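Local coordinates for transketolase (Campylobacter jejuni, PDB 3L84), which belongs to the transketolase family of thiamine diphosphate-binding enzymes and is built here as an assembly of two copies of one chain, at residues Ala18-Lys23 with Ala68-Tyr73; Leu85-Asn90 with His95-Gly100. All blocks are in the same frame, centred on the assembly; numbering follows the deposited sequence.

How the contacts relate
From the N terminus, helix 3-24 is followed by helix 30-42 and strand 60-63, an outermost strand of a parallel sheet, before the chain comes back to helix 3-24 as helix 69-79. Contact 1 closes that long loop. Contact 2 opens only afterwards, so the two stand in series: it closes a short loop of four residues between helix 85-88 and the segment 95-100. Their centres are about 10 Å apart, and helix 69-79 joins them, since Y73 OH bonds to P99 O at 2.6 Å and S69 OG bonds to G100 O. Both belong to the thiamine diphosphate-binding part of the chain, and contact 2 also meets the second subunit.

Contact 1 (Ala18-Lys23 with Ala68-Tyr73); sequences ADMVQK and ASALLY
The carbonyl oxygen of A70 meets the selenium of M20 in a van der Waals contact, M20 SE lying 3.7 Å from A70 O, and the same oxygen accepts a hydrogen bond from S74 OG, one turn further along its own helix. This is helix-helix packing in the thiamine diphosphate-binding part of transketolase, where helix 3-24 passes helix 69-79. The axes of the two short segments come within 9.6 Å at an angle of 125°, and A70 faces helix 3-24. M20, a selenomethionine described here in one of two deposited conformers, has the largest share of the contact, closely followed by A70. Its chain leaves the backbone with CG opposite the carbonyl carbon and then bends at its last torsion (chi3 57°). That bend sets the terminal methyl against A70, with M20 CE 3.8 Å from A70 CB. The same methyl comes to the edge of the Y73 ring, near the ring plane, M20 CE lying 4.1 Å from Y73 CD2. One face of that ring carries a different neighbour, S69 O, 3.2 Å above the plane and offset toward the rim. Outside the pair, S17 also touches A70, F280 packs on M20, and D19 turns to a salt bridge with K269. A looser apolar touch completes the interface beside the selenomethionine, V21 CG2 reaching A70 CB at 4.3 Å.

Contact 2 (Leu85-Asn90 with His95-Gly100); sequences LEDLKN and HSKTPG
The carboxylate of D87 has the aliphatic chain of K97 over one face: K97 CB stands above the carboxylate carbon, while K97 CD lies offset from it, 3.6 Å from D87 OD2. Here a loop containing an ST turn is fastened to the residues of helix 85-88 and just beyond it. Close to the carboxylate plane, a water donates to D87 OD2 and accepts from K97 NZ; S84 N is a further donor to OD2. The opposite charges therefore meet through water, in the K97 conformer described. In the ST turn T98 N donates to S96 OG, and the same hydroxyl donates across the contact to N90 O at 3.0 Å, from 46° out of the carbonyl plane. The S96 torsion (chi1 84°) holds OG between the backbone N and the carbonyl carbon, where it can serve both bonds. D87 O is gripped twice, by T98 OG1 at 2.8 Å and by N90 N, which approach from opposite faces of its plane. The backbones of R92 and T98 are hydrogen-bonded, and Y73 packs on T98 and L88. The other branch of the threonine, T98 CG2, meets L88 CD2 at 4.3 Å.

Contact 1 (Ala18-Lys23 with Ala68-Tyr73)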
ATOM      1  N   ALA A  18     -23.152  -3.644  23.920  1.00  8.99           N
ATOM      2  CA  ALA A  18     -24.308  -4.095  23.172  1.00  8.97           C
ATOM      3  C   ALA A  18     -25.370  -3.015  23.050  1.00  9.01           C
ATOM      4  O   ALA A  18     -25.948  -2.823  21.983  1.00  9.51           O
ATOM      5  CB  ALA A  18     -24.900  -5.359  23.842  1.00 10.33           C
ATOM      6  N   ASP A  19     -25.633  -2.339  24.158  1.00  8.46           N
ATOM      7  CA  ASP A  19     -26.624  -1.274  24.168  1.00  9.46           C
ATOM      8  C   ASP A  19     -26.226  -0.111  23.270  1.00  8.95           C
ATOM      9  O   ASP A  19     -27.082   0.525  22.648  1.00  8.73           O
ATOM     10  CB  ASP A  19     -26.879  -0.739  25.588  1.00  9.69           C
ATOM     11  CG  ASP A  19     -27.584  -1.749  26.513  1.00 11.78           C
ATOM     12  OD1 ASP A  19     -28.203  -2.726  26.022  1.00 11.44           O
ATOM     13  OD2 ASP A  19     -27.586  -1.548  27.756  1.00 12.00           O
HETATM   14  N   MSE A  20     -24.947   0.234  23.251  1.00  8.92           N
HETATM   15  CA  MSE A  20     -24.436   1.297  22.371  0.50  8.43           C
HETATM   16  C   MSE A  20     -24.639   1.011  20.905  1.00  8.80           C
HETATM   17  O   MSE A  20     -25.076   1.809  20.161  1.00  9.50           O
HETATM   18  CB  MSE A  20     -22.933   1.523  22.596  0.50  7.61           C
HETATM   19  CG  MSE A  20     -22.634   2.130  23.876  0.50  7.83           C
HETATM   20 SE   MSE A  20     -20.735   1.992  24.365  0.50 13.86          SE
HETATM   21  CE  MSE A  20     -20.282   2.819  22.863  0.50 12.48           C
ATOM     22  N   VAL A  21     -24.299  -0.196  20.526  1.00  8.79           N
ATOM     23  CA  VAL A  21     -24.465  -0.638  19.158  1.00  9.03           C
ATOM     24  C   VAL A  21     -25.946  -0.687  18.782  1.00  9.02           C
ATOM     25  O   VAL A  21     -26.357  -0.273  17.702  1.00  9.68           O
ATOM     26  CB  VAL A  21     -23.816  -2.031  18.970  1.00  9.19           C
ATOM     27  CG1 VAL A  21     -24.188  -2.661  17.606  1.00  9.91           C
ATOM     28  CG2 VAL A  21     -22.305  -1.889  19.100  1.00  8.83           C
ATOM     29  N   GLN A  22     -26.784  -1.163  19.698  1.00  8.15           N
ATOM     30  CA  GLN A  22     -28.195  -1.310  19.407  1.00  8.45           C
ATOM     31  C   GLN A  22     -28.861   0.061  19.221  1.00  8.65           C
ATOM     32  O   GLN A  22     -29.632   0.250  18.279  1.00  9.48           O
ATOM     33  CB  GLN A  22     -28.884  -2.103  20.505  1.00  8.16           C
ATOM     34  CG  GLN A  22     -30.227  -2.656  20.137  1.00  9.25           C
ATOM     35  CD  GLN A  22     -30.131  -3.662  19.020  1.00 11.46           C
ATOM     36  OE1 GLN A  22     -29.228  -4.502  19.012  1.00 10.97           O
ATOM     37  NE2 GLN A  22     -31.064  -3.592  18.057  1.00 12.63           N
ATOM     38  N   LYS A  23     -28.502   1.029  20.064  1.00  8.58           N
ATOM     39  CA  LYS A  23     -29.069   2.373  19.968  1.00  8.59           C
ATOM     40  C   LYS A  23     -28.649   3.026  18.661  1.00  9.40           C
ATOM     41  O   LYS A  23     -29.450   3.719  18.016  1.00  9.54           O
ATOM     42  CB  LYS A  23     -28.676   3.217  21.185  1.00  9.18           C
ATOM     43  CG  LYS A  23     -29.341   4.607  21.212  1.00  9.83           C
ATOM     44  CD  LYS A  23     -29.060   5.291  22.563  1.00 11.75           C
ATOM     45  CE  LYS A  23     -29.756   6.650  22.673  1.00 12.59           C
ATOM     46  NZ  LYS A  23     -29.294   7.669  21.671  1.00 13.33           N
ATOM     47  N   ALA A  68     -13.891  -2.746  17.496  1.00  9.28           N
ATOM     48  CA  ALA A  68     -14.314  -3.005  18.863  1.00  8.83           C
ATOM     49  C   ALA A  68     -14.369  -1.743  19.743  1.00  7.84           C
ATOM     50  O   ALA A  68     -14.319  -1.821  20.984  1.00  9.27           O
ATOM     51  CB  ALA A  68     -13.413  -4.111  19.477  1.00 10.36           C
ATOM     52  N   SER A  69     -14.499  -0.598  19.092  1.00  7.44           N
ATOM     53  CA  SER A  69     -14.584   0.698  19.736  1.00  7.14           C
ATOM     54  C   SER A  69     -15.589   0.769  20.877  1.00  7.62           C
ATOM     55  O   SER A  69     -15.314   1.435  21.859  1.00  7.30           O
ATOM     56  CB  SER A  69     -14.909   1.744  18.679  1.00  7.75           C
ATOM     57  OG  SER A  69     -16.108   1.403  18.030  1.00  8.96           O
ATOM     58  N   ALA A  70     -16.747   0.111  20.768  1.00  6.92           N
ATOM     59  CA  ALA A  70     -17.715   0.239  21.840  1.00  7.06           C
ATOM     60  C   ALA A  70     -17.155  -0.269  23.169  1.00  7.38           C
ATOM     61  O   ALA A  70     -17.444   0.253  24.241  1.00  7.62           O
ATOM     62  CB  ALA A  70     -19.014  -0.515  21.487  1.00  7.94           C
ATOM     63  N   LEU A  71     -16.352  -1.313  23.106  1.00  7.33           N
ATOM     64  CA  LEU A  71     -15.746  -1.859  24.322  1.00  6.90           C
ATOM     65  C   LEU A  71     -14.721  -0.887  24.905  1.00  7.36           C
ATOM     66  O   LEU A  71     -14.667  -0.667  26.119  1.00  7.44           O
ATOM     67  CB  LEU A  71     -15.070  -3.206  24.044  1.00  7.24           C
ATOM     68  CG  LEU A  71     -14.433  -3.903  25.241  1.00  8.04           C
ATOM     69  CD1 LEU A  71     -15.492  -4.309  26.263  1.00  8.19           C
ATOM     70  CD2 LEU A  71     -13.582  -5.154  24.826  1.00  9.05           C
ATOM     71  N   LEU A  72     -13.876  -0.310  24.039  1.00  6.65           N
ATOM     72  CA  LEU A  72     -12.923   0.698  24.486  1.00  7.05           C
ATOM     73  C   LEU A  72     -13.633   1.872  25.137  1.00  6.94           C
ATOM     74  O   LEU A  72     -13.266   2.298  26.229  1.00  6.98           O
ATOM     75  CB  LEU A  72     -12.043   1.181  23.340  1.00  7.20           C
ATOM     76  CG  LEU A  72     -11.034   2.297  23.661  1.00  7.86           C
ATOM     77  CD1 LEU A  72     -10.082   1.922  24.746  1.00 10.54           C
ATOM     78  CD2 LEU A  72     -10.328   2.675  22.370  1.00 10.00           C
ATOM     79  N   TYR A  73     -14.665   2.393  24.484  1.00  6.03           N
ATOM     80  CA  TYR A  73     -15.386   3.539  25.037  1.00  6.34           C
ATOM     81  C   TYR A  73     -16.054   3.194  26.372  1.00  6.96           C
ATOM     82  O   TYR A  73     -16.042   4.000  27.298  1.00  7.03           O
ATOM     83  CB  TYR A  73     -16.450   3.997  24.042  1.00  6.43           C
ATOM     84  CG  TYR A  73     -15.932   4.501  22.719  1.00  6.67           C
ATOM     85  CD1 TYR A  73     -14.708   5.081  22.601  1.00  7.52           C
ATOM     86  CD2 TYR A  73     -16.702   4.400  21.573  1.00  8.31           C
ATOM     87  CE1 TYR A  73     -14.254   5.555  21.366  1.00  8.56           C
ATOM     88  CE2 TYR A  73     -16.285   4.879  20.360  1.00  6.06           C
ATOM     89  CZ  TYR A  73     -15.061   5.427  20.239  1.00  6.82           C
ATOM     90  OH  TYR A  73     -14.612   5.907  19.013  1.00  7.51           O
TER

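Contact 2 (Leu85-Asn90 with His95-Gly100)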
ATOM      1  N   LEU A  85     -21.628   9.094  29.951  1.00  8.18           N
ATOM      2  CA  LEU A  85     -22.683   8.182  29.566  1.00  9.05           C
ATOM      3  C   LEU A  85     -23.449   8.711  28.354  1.00  8.89           C
ATOM      4  O   LEU A  85     -23.751   7.954  27.433  1.00  9.29           O
ATOM      5  CB  LEU A  85     -23.627   7.913  30.739  1.00  9.97           C
ATOM      6  CG  LEU A  85     -24.566   6.712  30.564  1.00 12.60           C
ATOM      7  CD1 LEU A  85     -23.792   5.385  30.530  1.00 14.17           C
ATOM      8  CD2 LEU A  85     -25.608   6.718  31.698  1.00 14.16           C
ATOM      9  N   GLU A  86     -23.729  10.002  28.315  1.00  8.73           N
ATOM     10  CA  GLU A  86     -24.363  10.580  27.151  1.00  9.83           C
ATOM     11  C   GLU A  86     -23.521  10.362  25.881  1.00  8.97           C
ATOM     12  O   GLU A  86     -24.052  10.103  24.810  1.00  8.80           O
ATOM     13  CB  GLU A  86     -24.641  12.071  27.338  1.00 11.77           C
ATOM     14  CG  GLU A  86     -25.679  12.611  26.382  1.00 17.98           C
ATOM     15  CD  GLU A  86     -27.083  11.973  26.530  1.00 24.08           C
ATOM     16  OE1 GLU A  86     -27.437  11.382  27.584  1.00 26.39           O
ATOM     17  OE2 GLU A  86     -27.837  12.060  25.546  1.00 31.89           O
ATOM     18  N   ASP A  87     -22.205  10.502  26.001  1.00  8.00           N
ATOM     19  CA  ASP A  87     -21.348  10.234  24.843  1.00  7.16           C
ATOM     20  C   ASP A  87     -21.530   8.789  24.330  1.00  7.32           C
ATOM     21  O   ASP A  87     -21.587   8.544  23.133  1.00  7.65           O
ATOM     22  CB  ASP A  87     -19.872  10.458  25.206  1.00  7.67           C
ATOM     23  CG  ASP A  87     -19.529  11.901  25.472  1.00  9.09           C
ATOM     24  OD1 ASP A  87     -20.121  12.828  24.839  1.00 10.64           O
ATOM     25  OD2 ASP A  87     -18.607  12.139  26.305  1.00 10.52           O
ATOM     26  N   LEU A  88     -21.630   7.846  25.252  1.00  7.22           N
ATOM     27  CA  LEU A  88     -21.876   6.454  24.850  1.00  7.33           C
ATOM     28  C   LEU A  88     -23.210   6.313  24.108  1.00  7.19           C
ATOM     29  O   LEU A  88     -23.307   5.556  23.154  1.00  7.96           O
ATOM     30  CB  LEU A  88     -21.829   5.503  26.057  1.00  8.01           C
ATOM     31  CG  LEU A  88     -20.576   5.521  26.952  1.00  7.92           C
ATOM     32  CD1 LEU A  88     -20.657   4.396  27.988  1.00 10.31           C
ATOM     33  CD2 LEU A  88     -19.309   5.379  26.104  1.00  9.55           C
ATOM     34  N   LYS A  89     -24.213   7.069  24.541  1.00  7.39           N
ATOM     35  CA  LYS A  89     -25.507   7.096  23.878  1.00  7.73           C
ATOM     36  C   LYS A  89     -25.508   7.773  22.514  1.00  8.47           C
ATOM     37  O   LYS A  89     -26.511   7.772  21.836  1.00  9.79           O
ATOM     38  CB  LYS A  89     -26.536   7.772  24.801  1.00  8.35           C
ATOM     39  CG  LYS A  89     -26.892   6.915  25.986  1.00  8.79           C
ATOM     40  CD  LYS A  89     -27.782   7.632  27.005  1.00 11.36           C
ATOM     41  CE  LYS A  89     -27.998   6.744  28.251  1.00 11.73           C
ATOM     42  NZ  LYS A  89     -28.844   7.378  29.306  1.00 15.78           N
ATOM     43  N   ASN A  90     -24.391   8.382  22.145  1.00  7.19           N
ATOM     44  CA  ASN A  90     -24.185   9.062  20.871  0.50  7.64           C
ATOM     45  C   ASN A  90     -23.217   8.277  19.969  1.00  7.09           C
ATOM     46  O   ASN A  90     -22.690   8.828  18.989  1.00  7.30           O
ATOM     47  CB  ASN A  90     -23.625  10.469  21.118  0.50  7.46           C
ATOM     48  CG  ASN A  90     -24.613  11.368  21.817  0.50 10.03           C
ATOM     49  OD1 ASN A  90     -25.826  11.117  21.776  0.50 10.97           O
ATOM     50  ND2 ASN A  90     -24.116  12.397  22.469  0.50  9.91           N
ATOM     51  N   HIS A  95     -20.632  13.965  14.746  1.00  7.08           N
ATOM     52  CA  HIS A  95     -19.948  14.879  15.645  1.00  8.01           C
ATOM     53  C   HIS A  95     -19.877  14.437  17.090  1.00  7.90           C
ATOM     54  O   HIS A  95     -19.499  15.229  17.966  1.00 10.83           O
ATOM     55  CB  HIS A  95     -20.462  16.312  15.493  1.00  9.10           C
ATOM     56  CG  HIS A  95     -20.369  16.841  14.077  1.00  9.60           C
ATOM     57  ND1 HIS A  95     -21.375  17.577  13.488  1.00  9.57           N
ATOM     58  CD2 HIS A  95     -19.425  16.661  13.115  1.00 10.35           C
ATOM     59  CE1 HIS A  95     -21.033  17.879  12.247  1.00  9.49           C
ATOM     60  NE2 HIS A  95     -19.865  17.317  11.983  1.00 11.11           N
ATOM     61  N   SER A  96     -20.147  13.176  17.358  1.00  7.66           N
ATOM     62  CA  SER A  96     -20.014  12.667  18.733  1.00  6.98           C
ATOM     63  C   SER A  96     -18.559  12.408  19.108  1.00  7.62           C
ATOM     64  O   SER A  96     -17.697  12.327  18.238  1.00  8.25           O
ATOM     65  CB  SER A  96     -20.823  11.408  18.955  1.00  7.29           C
ATOM     66  OG  SER A  96     -20.124  10.258  18.538  1.00  7.88           O
ATOM     67  N   LYS A  97     -18.336  12.208  20.412  1.00  7.45           N
ATOM     68  CA  LYS A  97     -17.039  11.801  20.966  0.50  7.37           C
ATOM     69  C   LYS A  97     -16.786  10.299  20.840  1.00  6.89           C
ATOM     70  O   LYS A  97     -15.734   9.795  21.281  1.00  8.29           O
ATOM     71  CB  LYS A  97     -16.932  12.199  22.450  0.50  7.62           C
ATOM     72  CG  LYS A  97     -16.935  13.701  22.695  0.50  9.95           C
ATOM     73  CD  LYS A  97     -16.531  14.035  24.133  0.50 11.98           C
ATOM     74  CE  LYS A  97     -16.589  15.544  24.364  0.50 13.76           C
ATOM     75  NZ  LYS A  97     -16.312  15.915  25.781  0.50 16.19           N
ATOM     76  N   THR A  98     -17.752   9.568  20.253  1.00  6.45           N
ATOM     77  CA  THR A  98     -17.709   8.112  20.155  1.00  6.46           C
ATOM     78  C   THR A  98     -17.914   7.652  18.717  1.00  6.25           C
ATOM     79  O   THR A  98     -18.856   6.935  18.407  1.00  6.17           O
ATOM     80  CB  THR A  98     -18.754   7.509  21.103  1.00  6.93           C
ATOM     81  OG1 THR A  98     -19.983   8.224  20.896  1.00  7.03           O
ATOM     82  CG2 THR A  98     -18.300   7.649  22.559  1.00  8.13           C
ATOM     83  N   PRO A  99     -16.996   8.000  17.820  1.00  6.34           N
ATOM     84  CA  PRO A  99     -17.086   7.582  16.434  1.00  6.37           C
ATOM     85  C   PRO A  99     -16.902   6.069  16.284  1.00  6.07           C
ATOM     86  O   PRO A  99     -16.398   5.374  17.156  1.00  6.79           O
ATOM     87  CB  PRO A  99     -15.913   8.326  15.771  1.00  6.39           C
ATOM     88  CG  PRO A  99     -14.945   8.580  16.875  1.00  6.93           C
ATOM     89  CD  PRO A  99     -15.828   8.873  18.025  1.00  6.79           C
ATOM     90  N   GLY A 100     -17.291   5.560  15.115  1.00  6.11           N
ATOM     91  CA  GLY A 100     -17.303   4.098  14.881  1.00  7.32           C
ATOM     92  C   GLY A 100     -15.983   3.395  15.023  1.00  7.24           C
ATOM     93  O   GLY A 100     -15.966   2.222  15.375  1.00  8.11           O
TER
HETATM   94  O   HOH W   1     -20.654  12.790  22.170  1.00 12.20           O
HETATM   95  O   HOH W   2     -17.868  14.255  27.630  1.00 22.76           O